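Local coordinates for protein M32 carboxypeptidase (Chitinophagaceae bacterium, PDB 7A03) that probably cleaves single amino acids from the C-terminal ends of peptides, as a metal-dependent carboxypeptidase of the M32 (carboxypeptidase Taq) family, at residues 335-338 with 339-343; 259-262 with 263-267; 449-452 with 453-456; 421-424 with 425-429. One frame throughout, in Å; residues are numbered along the deposited sequence.

Contact 1. Residues 335-338 with 339-343; sequences QEFY and KAINH
Phe337 and Ile341, one helical turn apart, meet with the isoleucine methyl CG2 laid over one face of the phenyl ring. CG2 stands 4.0 Å from the centroid of the Phe337 ring and 19° off its normal, a CH-pi contact displaced toward the rim, with Phe337 CZ the nearest ring atom at 3.8 Å. Swinging the phenyl group anti to the backbone N (chi1 -176°) carries the ring outward with a slight lean to the later turn, where its outer end meets the methyl.

Tyr338 takes the same first torsion, and its ring leans between Lys339 and Asn342. The Asn342 amide plane is turned 71° from the tyrosine ring, with ND2 3.4 Å from Tyr338 CE1 in an oblique approach. That amide is fixed by a bond to the backbone: Asn342 ND2 donates to Tyr338 O at 2.9 Å, tilted out of the carbonyl plane, while Asn342 N reaches the same oxygen only weakly at 3.2 Å. Tyr338 O thus takes one good and one weak bond, both from Asn342. Asn342 OD1 accepts from Lys496 NZ, and ND2 also donates to Arg309 O. Gln335 and Lys339 run side by side, Gln335 OE1 coming 3.6 Å from Lys339 CE, and the lysine amine goes on to Gly500 O.

The contact takes in almost all of the short helix 334-341 and the residues that follow. Phe337 and Ile341 pack on Trp263 of helix 258-277 and on helix 311-324, Phe337 meeting Trp314 edge-to-face, whereas Tyr338 and Asn342 lean on helix 486-497.

Contact 2. Residues 259-262 with 263-267; sequences SNMT and WSCIH
Ser259 meets the six-membered ring of Trp263 obliquely, its carbonyl oxygen 3.3 Å from Trp263 CE3 and its CA close to CZ3. Next along, Asn260 offers its carbonyl to two donors of one residue. Ser264 N comes nearly along the C=O axis at 3.0 Å, and Ser264 OG adds a bond to Asn260 O at 3.1 Å from well above the carbonyl plane, 54° out of it. With OG beside its own backbone N (chi1 -70°), the serine hydroxyl folds back to the preceding turn, so both donors grip the same oxygen.

Met261 bends at chi2 and chi3, which keeps its chain near Cys265: CG, SD and CE all gather close to the sulfur, with Met261 CG the nearest at 3.9 Å from Cys265 SG. These turns belong to helix 258-277, whose HExxH sequence begins at His267. In M32 peptidases this motif supplies metal ligands and the catalytic glutamate, a role probable here, although no metal is bound to its histidines. His267 ND1 is held by Glu304 OE1 of helix 293-307.

Thr262 sets CG2 over one face of the tryptophan, 3.9 Å from the centroid of the Trp263 six-membered ring and 11° off its normal, a CH-pi contact between neighbours whose side chains run the same way. Replacing Trp263 by alanine would probably leave the Thr262 methyl without its aromatic surface and Gly308 O without the NE1 donor. One turn on, Ile266 CD1 comes 4.1 Å from Thr262 CG2, and helix 208-222 packs against both residues.

Contact 3. Residues 449-452 with 453-456; sequences SGNY and QPLL
Between helices 443-448 and 453-462 the backbone turns through Gly450, whose positive phi closes a Schellman motif, and by Gln453 it is helical again, with Leu456 N bonded to Tyr452 O at 3.0 Å. Asn451 caps the new helix: its OD1 accepts from Gln453 N at 3.1 Å, the donor standing 49° out of the amide carbonyl plane. With its CG anti to the backbone N (chi1 -176°), Asn451 lies alongside Gln453, the two amide planes not far from parallel. A water joins their ends, accepting from Asn451 ND2 at 2.9 Å and donating to Gln453 OE1 at 2.6 Å. The Pro454 ring crosses the asparagine at about a right angle, Pro454 CD lying 3.5 Å from Asn451 OD1. This is a helix-to-helix connection with a side-chain cap on the second helix. Leu455 N lies in that helix's first turn, and a second water accepts from it at 3.1 Å while donating to Asn451 O. On the inward side Gly450 O sits over the centre of one face of Tyr452, 3.8 Å above the ring plane. Tyr452 OH bonds to Gln317 NE2, and Leu455 packs against helix 293-307.

Contact 4. Residues 421-424 with 425-429; sequences TYSL and GSFYA
Ser423 O accepts from Phe427 N at 2.9 Å, nearly in line with its carbonyl bond, and at the same time lies over one face of the Phe427 ring, 3.2 Å above the plane and toward its rim. Phe427 CG, set beside its own backbone N (chi1 -54°), turns the ring back over the preceding turn, where CE2 also meets Ser423 CB at 3.8 Å. The Ser423 hydroxyl is engaged elsewhere, hydrogen-bonded to His359 ND1 of helix 358-374.

The backbone donors of the second half are met in order: Gly425 N by Thr421 O, Ser426 N by Tyr422 O at 3.1 Å, and Tyr428 N by Leu424 O at 2.8 Å, the last with an N-H...O angle of 169°. Tyr422 O takes a further bond from a water at 3.0 Å, and this water has a weak link of 3.4 Å to Ser426 OG. Thr421 OG1 pairs with Tyr418 O, and Tyr422 OH with His410 NE2. Leu424 O also lies 3.2 Å from Tyr428 CD2, an oblique approach to that ring.

A leucine in place of Phe427 would probably leave Ser423 O without its aromatic cover and take away the edge-to-face partner of Phe486 and Phe489.

The arrangement is a regular, largely buried run of alpha-helix, about two and a half turns of helix 420-439, packed between helices 170-192, 293-307 and 358-374. Tyr422 is in cation-pi contact with Arg350 and close to a glycerol, probably from crystallisation; its side chain lies near the HExxH residues without touching them, which places this first turn beside what is probably the active-site region.

In the fold
All four contacts are local, but their settings differ. Contacts 2 and 4 are buried within long helices, their centres about 18 Å apart; contact 2 holds the first histidine of the probable metal-binding HExxH motif and contact 4 lies near it. Contacts 1 and 3 are only partly buried, their centres about 25 and 24 Å from the centre of the chain, on a short helix and at a helix start. There side-chain amides satisfy backbone groups, an asparagine donating in contact 1 and accepting in contact 3. Contacts 1 and 2 touch, Ile341 CG2 reaching Trp263 CH2 at 3.6 Å. Contacts 2, 3 and 4 all pack against helix 293-307, although none of these three touches another.

Contact 1. Residues 335-338 with 339-343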
loop_
_atom_site.group_PDB
_atom_site.type_symbol
_atom_site.label_atom_id
_atom_site.label_comp_id
_atom_site.label_asym_id
_atom_site.label_seq_id
_atom_site.Cartn_x
_atom_site.Cartn_y
_atom_site.Cartn_z
ATOM N N GLN A 335 -16.149 22.732 -11.426
ATOM C CA GLN A 335 -14.837 23.269 -11.068
ATOM C C GLN A 335 -14.669 23.410 -9.559
ATOM O O GLN A 335 -13.606 23.082 -9.015
ATOM C CB GLN A 335 -14.614 24.620 -11.756
ATOM C CG GLN A 335 -13.919 24.514 -13.092
ATOM C CD GLN A 335 -12.554 23.864 -12.976
ATOM O OE1 GLN A 335 -11.827 24.088 -12.012
ATOM N NE2 GLN A 335 -12.212 23.035 -13.950
ATOM N N GLU A 336 -15.702 23.899 -8.862
ATOM C CA GLU A 336 -15.611 24.003 -7.404
ATOM C C GLU A 336 -15.411 22.636 -6.765
ATOM O O GLU A 336 -14.587 22.479 -5.850
ATOM C CB GLU A 336 -16.860 24.676 -6.842
ATOM C CG GLU A 336 -16.970 26.126 -7.252
ATOM C CD GLU A 336 -18.281 26.764 -6.837
ATOM O OE1 GLU A 336 -19.339 26.141 -7.053
ATOM O OE2 GLU A 336 -18.254 27.890 -6.299
ATOM N N PHE A 337 -16.161 21.637 -7.236
ATOM C CA PHE A 337 -16.037 20.293 -6.694
ATOM C C PHE A 337 -14.646 19.720 -6.965
ATOM O O PHE A 337 -14.016 19.137 -6.071
ATOM C CB PHE A 337 -17.135 19.409 -7.287
ATOM C CG PHE A 337 -17.151 18.024 -6.719
ATOM C CD1 PHE A 337 -17.812 17.753 -5.527
ATOM C CD2 PHE A 337 -16.506 16.993 -7.377
ATOM C CE1 PHE A 337 -17.822 16.474 -4.998
ATOM C CE2 PHE A 337 -16.512 15.721 -6.848
ATOM C CZ PHE A 337 -17.171 15.467 -5.668
ATOM N N TYR A 338 -14.141 19.910 -8.188
ATOM C CA TYR A 338 -12.822 19.406 -8.578
ATOM C C TYR A 338 -11.723 20.020 -7.714
ATOM O O TYR A 338 -10.833 19.314 -7.198
ATOM C CB TYR A 338 -12.619 19.730 -10.060
ATOM C CG TYR A 338 -11.233 19.515 -10.611
ATOM C CD1 TYR A 338 -10.650 18.251 -10.633
ATOM C CD2 TYR A 338 -10.514 20.577 -11.125
ATOM C CE1 TYR A 338 -9.383 18.063 -11.146
ATOM C CE2 TYR A 338 -9.249 20.394 -11.642
ATOM C CZ TYR A 338 -8.688 19.139 -11.646
ATOM O OH TYR A 338 -7.423 18.963 -12.168
ATOM N N LYS A 339 -11.802 21.330 -7.501
ATOM C CA LYS A 339 -10.814 21.984 -6.654
ATOM C C LYS A 339 -10.929 21.501 -5.213
ATOM O O LYS A 339 -9.912 21.286 -4.540
ATOM C CB LYS A 339 -10.977 23.498 -6.746
ATOM C CG LYS A 339 -10.595 24.072 -8.113
ATOM C CD LYS A 339 -9.188 23.627 -8.507
ATOM C CE LYS A 339 -8.843 23.998 -9.944
ATOM N NZ LYS A 339 -7.421 23.670 -10.253
ATOM N N ALA A 340 -12.155 21.275 -4.735
ATOM C CA ALA A 340 -12.354 20.902 -3.339
ATOM C C ALA A 340 -11.837 19.499 -3.047
ATOM O O ALA A 340 -11.311 19.236 -1.956
ATOM C CB ALA A 340 -13.841 20.987 -3.014
ATOM N N ILE A 341 -12.005 18.575 -3.998
ATOM C CA ILE A 341 -11.496 17.221 -3.807
ATOM C C ILE A 341 -10.002 17.130 -4.067
ATOM O O ILE A 341 -9.402 16.072 -3.825
ATOM C CB ILE A 341 -12.301 16.170 -4.592
ATOM C CG1 ILE A 341 -12.126 16.406 -6.094
ATOM C CG2 ILE A 341 -13.768 16.229 -4.175
ATOM C CD1 ILE A 341 -12.210 15.166 -6.929
ATOM N N ASN A 342 -9.390 18.207 -4.562
ATOM C CA ASN A 342 -7.936 18.281 -4.669
ATOM C C ASN A 342 -7.328 19.358 -3.766
ATOM O O ASN A 342 -6.515 20.168 -4.221
ATOM C CB ASN A 342 -7.549 18.539 -6.120
ATOM C CG ASN A 342 -7.761 17.338 -6.991
ATOM O OD1 ASN A 342 -7.004 16.369 -6.922
ATOM N ND2 ASN A 342 -8.777 17.398 -7.837
ATOM N N HIS A 343 -7.709 19.368 -2.489
ATOM C CA HIS A 343 -7.231 20.373 -1.548
ATOM C C HIS A 343 -5.899 19.938 -0.938
ATOM O O HIS A 343 -5.810 18.875 -0.314
ATOM C CB HIS A 343 -8.253 20.629 -0.445
ATOM C CG HIS A 343 -7.820 21.681 0.530
ATOM N ND1 HIS A 343 -7.726 23.014 0.191
ATOM C CD2 HIS A 343 -7.428 21.593 1.822
ATOM C CE1 HIS A 343 -7.305 23.703 1.236
ATOM N NE2 HIS A 343 -7.118 22.866 2.239
#

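Contact 2. Residues 259-262 with 263-267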
loop_
_atom_site.group_PDB
_atom_site.type_symbol
_atom_site.label_atom_id
_atom_site.label_comp_id
_atom_site.label_asym_id
_atom_site.label_seq_id
_atom_site.Cartn_x
_atom_site.Cartn_y
_atom_site.Cartn_z
ATOM N N SER A 259 -15.697 13.285 1.486
ATOM C CA SER A 259 -14.353 12.948 1.005
ATOM C C SER A 259 -13.944 11.521 1.345
ATOM O O SER A 259 -13.024 10.974 0.728
ATOM C CB SER A 259 -13.324 13.897 1.625
ATOM O OG SER A 259 -13.627 15.247 1.331
ATOM N N ASN A 260 -14.610 10.899 2.304
ATOM C CA ASN A 260 -14.112 9.649 2.870
ATOM C C ASN A 260 -14.440 8.461 1.972
ATOM O O ASN A 260 -13.561 7.904 1.299
ATOM C CB ASN A 260 -14.682 9.477 4.280
ATOM C CG ASN A 260 -13.959 8.423 5.085
ATOM O OD1 ASN A 260 -13.618 7.355 4.578
ATOM N ND2 ASN A 260 -13.744 8.710 6.366
ATOM N N MET A 261 -15.712 8.073 1.951
ATOM C CA MET A 261 -16.074 6.772 1.410
ATOM C C MET A 261 -15.752 6.645 -0.068
ATOM O O MET A 261 -15.230 5.612 -0.498
ATOM C CB MET A 261 -17.552 6.479 1.653
ATOM C CG MET A 261 -17.946 5.061 1.286
ATOM S SD MET A 261 -19.511 4.935 0.365
ATOM C CE MET A 261 -19.077 5.793 -1.158
ATOM N N THR A 262 -16.104 7.660 -0.871
ATOM C CA THR A 262 -16.038 7.499 -2.319
ATOM C C THR A 262 -14.615 7.161 -2.756
ATOM O O THR A 262 -14.385 6.210 -3.527
ATOM C CB THR A 262 -16.570 8.762 -3.007
ATOM O OG1 THR A 262 -18.007 8.744 -2.945
ATOM C CG2 THR A 262 -16.135 8.832 -4.463
ATOM N N TRP A 263 -13.643 7.915 -2.235
ATOM C CA TRP A 263 -12.252 7.676 -2.602
ATOM C C TRP A 263 -11.674 6.445 -1.912
ATOM O O TRP A 263 -10.796 5.786 -2.490
ATOM C CB TRP A 263 -11.398 8.946 -2.433
ATOM C CG TRP A 263 -11.777 9.953 -3.486
ATOM C CD1 TRP A 263 -11.230 10.100 -4.726
ATOM C CD2 TRP A 263 -12.874 10.871 -3.426
ATOM N NE1 TRP A 263 -11.903 11.074 -5.429
ATOM C CE2 TRP A 263 -12.906 11.576 -4.642
ATOM C CE3 TRP A 263 -13.812 11.190 -2.440
ATOM C CZ2 TRP A 263 -13.852 12.562 -4.901
ATOM C CZ3 TRP A 263 -14.750 12.155 -2.701
ATOM C CH2 TRP A 263 -14.770 12.828 -3.920
ATOM N N SER A 264 -12.146 6.097 -0.705
ATOM C CA SER A 264 -11.749 4.807 -0.138
ATOM C C SER A 264 -12.178 3.665 -1.063
ATOM O O SER A 264 -11.422 2.709 -1.304
ATOM C CB SER A 264 -12.382 4.611 1.243
ATOM O OG SER A 264 -11.824 5.481 2.207
ATOM N N CYS A 265 -13.416 3.737 -1.553
ATOM C CA CYS A 265 -13.949 2.680 -2.398
ATOM C C CYS A 265 -13.148 2.582 -3.689
ATOM O O CYS A 265 -12.799 1.488 -4.131
ATOM C CB CYS A 265 -15.389 3.039 -2.751
ATOM S SG CYS A 265 -16.583 2.668 -1.469
ATOM N N ILE A 266 -12.828 3.726 -4.312
ATOM C CA ILE A 266 -12.062 3.655 -5.558
ATOM C C ILE A 266 -10.664 3.101 -5.299
ATOM O O ILE A 266 -10.136 2.291 -6.079
ATOM C CB ILE A 266 -12.003 5.035 -6.238
ATOM C CG1 ILE A 266 -13.427 5.541 -6.546
ATOM C CG2 ILE A 266 -11.144 4.956 -7.501
ATOM C CD1 ILE A 266 -13.478 6.991 -6.940
ATOM N N HIS A 267 -10.055 3.516 -4.186
ATOM C CA HIS A 267 -8.722 3.050 -3.811
ATOM C C HIS A 267 -8.698 1.524 -3.646
ATOM O O HIS A 267 -7.867 0.806 -4.252
ATOM C CB HIS A 267 -8.371 3.759 -2.504
ATOM C CG HIS A 267 -6.999 3.477 -1.991
ATOM N ND1 HIS A 267 -5.922 4.307 -2.233
ATOM C CD2 HIS A 267 -6.531 2.466 -1.225
ATOM C CE1 HIS A 267 -4.854 3.823 -1.623
ATOM N NE2 HIS A 267 -5.195 2.699 -1.014
#

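Contact 3. Residues 449-452 with 453-456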
loop_
_atom_site.group_PDB
_atom_site.type_symbol
_atom_site.label_atom_id
_atom_site.label_comp_id
_atom_site.label_asym_id
_atom_site.label_seq_id
_atom_site.Cartn_x
_atom_site.Cartn_y
_atom_site.Cartn_z
ATOM N N SER A 449 -16.165 9.928 -20.871
ATOM C CA SER A 449 -17.489 9.434 -21.227
ATOM C C SER A 449 -17.987 8.326 -20.300
ATOM O O SER A 449 -19.056 7.760 -20.547
ATOM C CB SER A 449 -17.528 8.971 -22.686
ATOM O OG SER A 449 -16.828 7.754 -22.856
ATOM N N GLY A 450 -17.239 8.006 -19.245
ATOM C CA GLY A 450 -17.669 7.027 -18.263
ATOM C C GLY A 450 -17.300 5.591 -18.566
ATOM O O GLY A 450 -17.787 4.687 -17.876
ATOM N N ASN A 451 -16.454 5.343 -19.558
ATOM C CA ASN A 451 -16.057 3.985 -19.917
ATOM C C ASN A 451 -14.646 3.751 -19.375
ATOM O O ASN A 451 -13.678 4.318 -19.890
ATOM C CB ASN A 451 -16.095 3.843 -21.439
ATOM C CG ASN A 451 -15.782 2.430 -21.905
ATOM O OD1 ASN A 451 -15.732 1.489 -21.104
ATOM N ND2 ASN A 451 -15.555 2.277 -23.206
ATOM N N TYR A 452 -14.530 2.933 -18.327
ATOM C CA TYR A 452 -13.239 2.581 -17.749
ATOM C C TYR A 452 -12.699 1.267 -18.282
ATOM O O TYR A 452 -11.587 0.872 -17.923
ATOM C CB TYR A 452 -13.332 2.569 -16.209
ATOM C CG TYR A 452 -14.133 3.753 -15.732
ATOM C CD1 TYR A 452 -13.809 5.029 -16.154
ATOM C CD2 TYR A 452 -15.236 3.595 -14.909
ATOM C CE1 TYR A 452 -14.556 6.127 -15.784
ATOM C CE2 TYR A 452 -15.980 4.684 -14.510
ATOM C CZ TYR A 452 -15.636 5.954 -14.957
ATOM O OH TYR A 452 -16.388 7.041 -14.574
ATOM N N GLN A 453 -13.439 0.611 -19.170
ATOM C CA GLN A 453 -12.974 -0.661 -19.710
ATOM C C GLN A 453 -11.654 -0.567 -20.467
ATOM O O GLN A 453 -10.819 -1.466 -20.285
ATOM C CB GLN A 453 -14.087 -1.326 -20.529
ATOM C CG GLN A 453 -13.767 -2.761 -20.977
ATOM C CD GLN A 453 -12.927 -2.789 -22.243
ATOM O OE1 GLN A 453 -12.921 -1.831 -23.025
ATOM N NE2 GLN A 453 -12.192 -3.877 -22.439
ATOM N N PRO A 454 -11.392 0.442 -21.309
ATOM C CA PRO A 454 -10.070 0.487 -21.960
ATOM C C PRO A 454 -8.911 0.571 -20.982
ATOM O O PRO A 454 -7.863 -0.049 -21.216
ATOM C CB PRO A 454 -10.170 1.706 -22.887
ATOM C CG PRO A 454 -11.633 1.789 -23.193
ATOM C CD PRO A 454 -12.314 1.433 -21.894
ATOM N N LEU A 455 -9.089 1.285 -19.868
ATOM C CA LEU A 455 -8.033 1.347 -18.863
ATOM C C LEU A 455 -7.848 -0.003 -18.175
ATOM O O LEU A 455 -6.708 -0.463 -17.990
ATOM C CB LEU A 455 -8.344 2.442 -17.847
ATOM C CG LEU A 455 -7.396 2.451 -16.646
ATOM C CD1 LEU A 455 -5.976 2.764 -17.064
ATOM C CD2 LEU A 455 -7.884 3.449 -15.648
ATOM N N LEU A 456 -8.961 -0.657 -17.792
ATOM C CA LEU A 456 -8.851 -1.961 -17.140
ATOM C C LEU A 456 -8.199 -2.969 -18.075
ATOM O O LEU A 456 -7.346 -3.750 -17.654
ATOM C CB LEU A 456 -10.220 -2.460 -16.664
ATOM C CG LEU A 456 -10.140 -3.834 -15.985
ATOM C CD1 LEU A 456 -9.209 -3.793 -14.794
ATOM C CD2 LEU A 456 -11.535 -4.274 -15.573
HETATM O O HOH W 1 -10.981 3.797 -19.955
HETATM O O HOH W 2 -14.819 -0.354 -24.119
#

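Contact 4. Residues 421-424 with 425-429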
loop_
_atom_site.group_PDB
_atom_site.type_symbol
_atom_site.label_atom_id
_atom_site.label_comp_id
_atom_site.label_asym_id
_atom_site.label_seq_id
_atom_site.Cartn_x
_atom_site.Cartn_y
_atom_site.Cartn_z
ATOM N N THR A 421 7.312 2.197 0.365
ATOM C CA THR A 421 6.449 1.595 -0.646
ATOM C C THR A 421 5.222 2.452 -0.933
ATOM O O THR A 421 4.756 2.478 -2.077
ATOM C CB THR A 421 6.056 0.162 -0.277
ATOM O OG1 THR A 421 5.265 0.160 0.918
ATOM C CG2 THR A 421 7.301 -0.689 -0.076
ATOM N N TYR A 422 4.701 3.178 0.065
ATOM C CA TYR A 422 3.544 4.031 -0.211
ATOM C C TYR A 422 3.876 5.048 -1.298
ATOM O O TYR A 422 3.141 5.180 -2.295
ATOM C CB TYR A 422 3.068 4.757 1.050
ATOM C CG TYR A 422 2.530 3.889 2.163
ATOM C CD1 TYR A 422 1.230 3.395 2.130
ATOM C CD2 TYR A 422 3.316 3.603 3.269
ATOM C CE1 TYR A 422 0.738 2.629 3.159
ATOM C CE2 TYR A 422 2.837 2.826 4.302
ATOM C CZ TYR A 422 1.546 2.342 4.241
ATOM O OH TYR A 422 1.066 1.573 5.289
ATOM N N SER A 423 5.013 5.739 -1.148
ATOM C CA SER A 423 5.395 6.717 -2.156
ATOM C C SER A 423 5.727 6.042 -3.463
ATOM O O SER A 423 5.339 6.541 -4.525
ATOM C CB SER A 423 6.570 7.584 -1.708
ATOM O OG SER A 423 6.141 8.485 -0.706
ATOM N N LEU A 424 6.399 4.887 -3.411
ATOM C CA LEU A 424 6.700 4.201 -4.656
ATOM C C LEU A 424 5.405 3.904 -5.399
ATOM O O LEU A 424 5.311 4.120 -6.616
ATOM C CB LEU A 424 7.482 2.915 -4.377
ATOM C CG LEU A 424 8.914 3.057 -3.841
ATOM C CD1 LEU A 424 9.535 1.684 -3.554
ATOM C CD2 LEU A 424 9.762 3.826 -4.829
ATOM N N GLY A 425 4.373 3.488 -4.657
ATOM C CA GLY A 425 3.108 3.193 -5.296
ATOM C C GLY A 425 2.595 4.402 -6.045
ATOM O O GLY A 425 2.266 4.323 -7.235
ATOM N N SER A 426 2.604 5.561 -5.373
ATOM C CA SER A 426 2.085 6.770 -6.009
ATOM C C SER A 426 2.874 7.109 -7.261
ATOM O O SER A 426 2.298 7.509 -8.293
ATOM C CB SER A 426 2.148 7.924 -5.010
ATOM O OG SER A 426 1.310 7.688 -3.890
ATOM N N PHE A 427 4.200 6.935 -7.202
ATOM C CA PHE A 427 5.009 7.370 -8.328
ATOM C C PHE A 427 4.854 6.396 -9.484
ATOM O O PHE A 427 4.726 6.817 -10.647
ATOM C CB PHE A 427 6.464 7.588 -7.900
ATOM C CG PHE A 427 6.614 8.530 -6.729
ATOM C CD1 PHE A 427 5.648 9.489 -6.451
ATOM C CD2 PHE A 427 7.717 8.442 -5.887
ATOM C CE1 PHE A 427 5.773 10.346 -5.355
ATOM C CE2 PHE A 427 7.848 9.302 -4.792
ATOM C CZ PHE A 427 6.876 10.250 -4.527
ATOM N N TYR A 428 4.728 5.095 -9.168
ATOM C CA TYR A 428 4.438 4.141 -10.231
ATOM C C TYR A 428 3.077 4.435 -10.834
ATOM O O TYR A 428 2.904 4.364 -12.063
ATOM C CB TYR A 428 4.455 2.700 -9.713
ATOM C CG TYR A 428 5.811 2.062 -9.492
ATOM C CD1 TYR A 428 6.723 1.940 -10.522
ATOM C CD2 TYR A 428 6.149 1.547 -8.249
ATOM C CE1 TYR A 428 7.955 1.324 -10.312
ATOM C CE2 TYR A 428 7.370 0.946 -8.029
ATOM C CZ TYR A 428 8.260 0.835 -9.060
ATOM O OH TYR A 428 9.486 0.238 -8.847
ATOM N N ALA A 429 2.113 4.838 -9.992
ATOM C CA ALA A 429 0.783 5.084 -10.526
ATOM C C ALA A 429 0.838 6.168 -11.588
ATOM O O ALA A 429 0.285 6.002 -12.691
ATOM C CB ALA A 429 -0.184 5.442 -9.393
HETATM O O HOH W 3 0.400 5.743 -1.248
#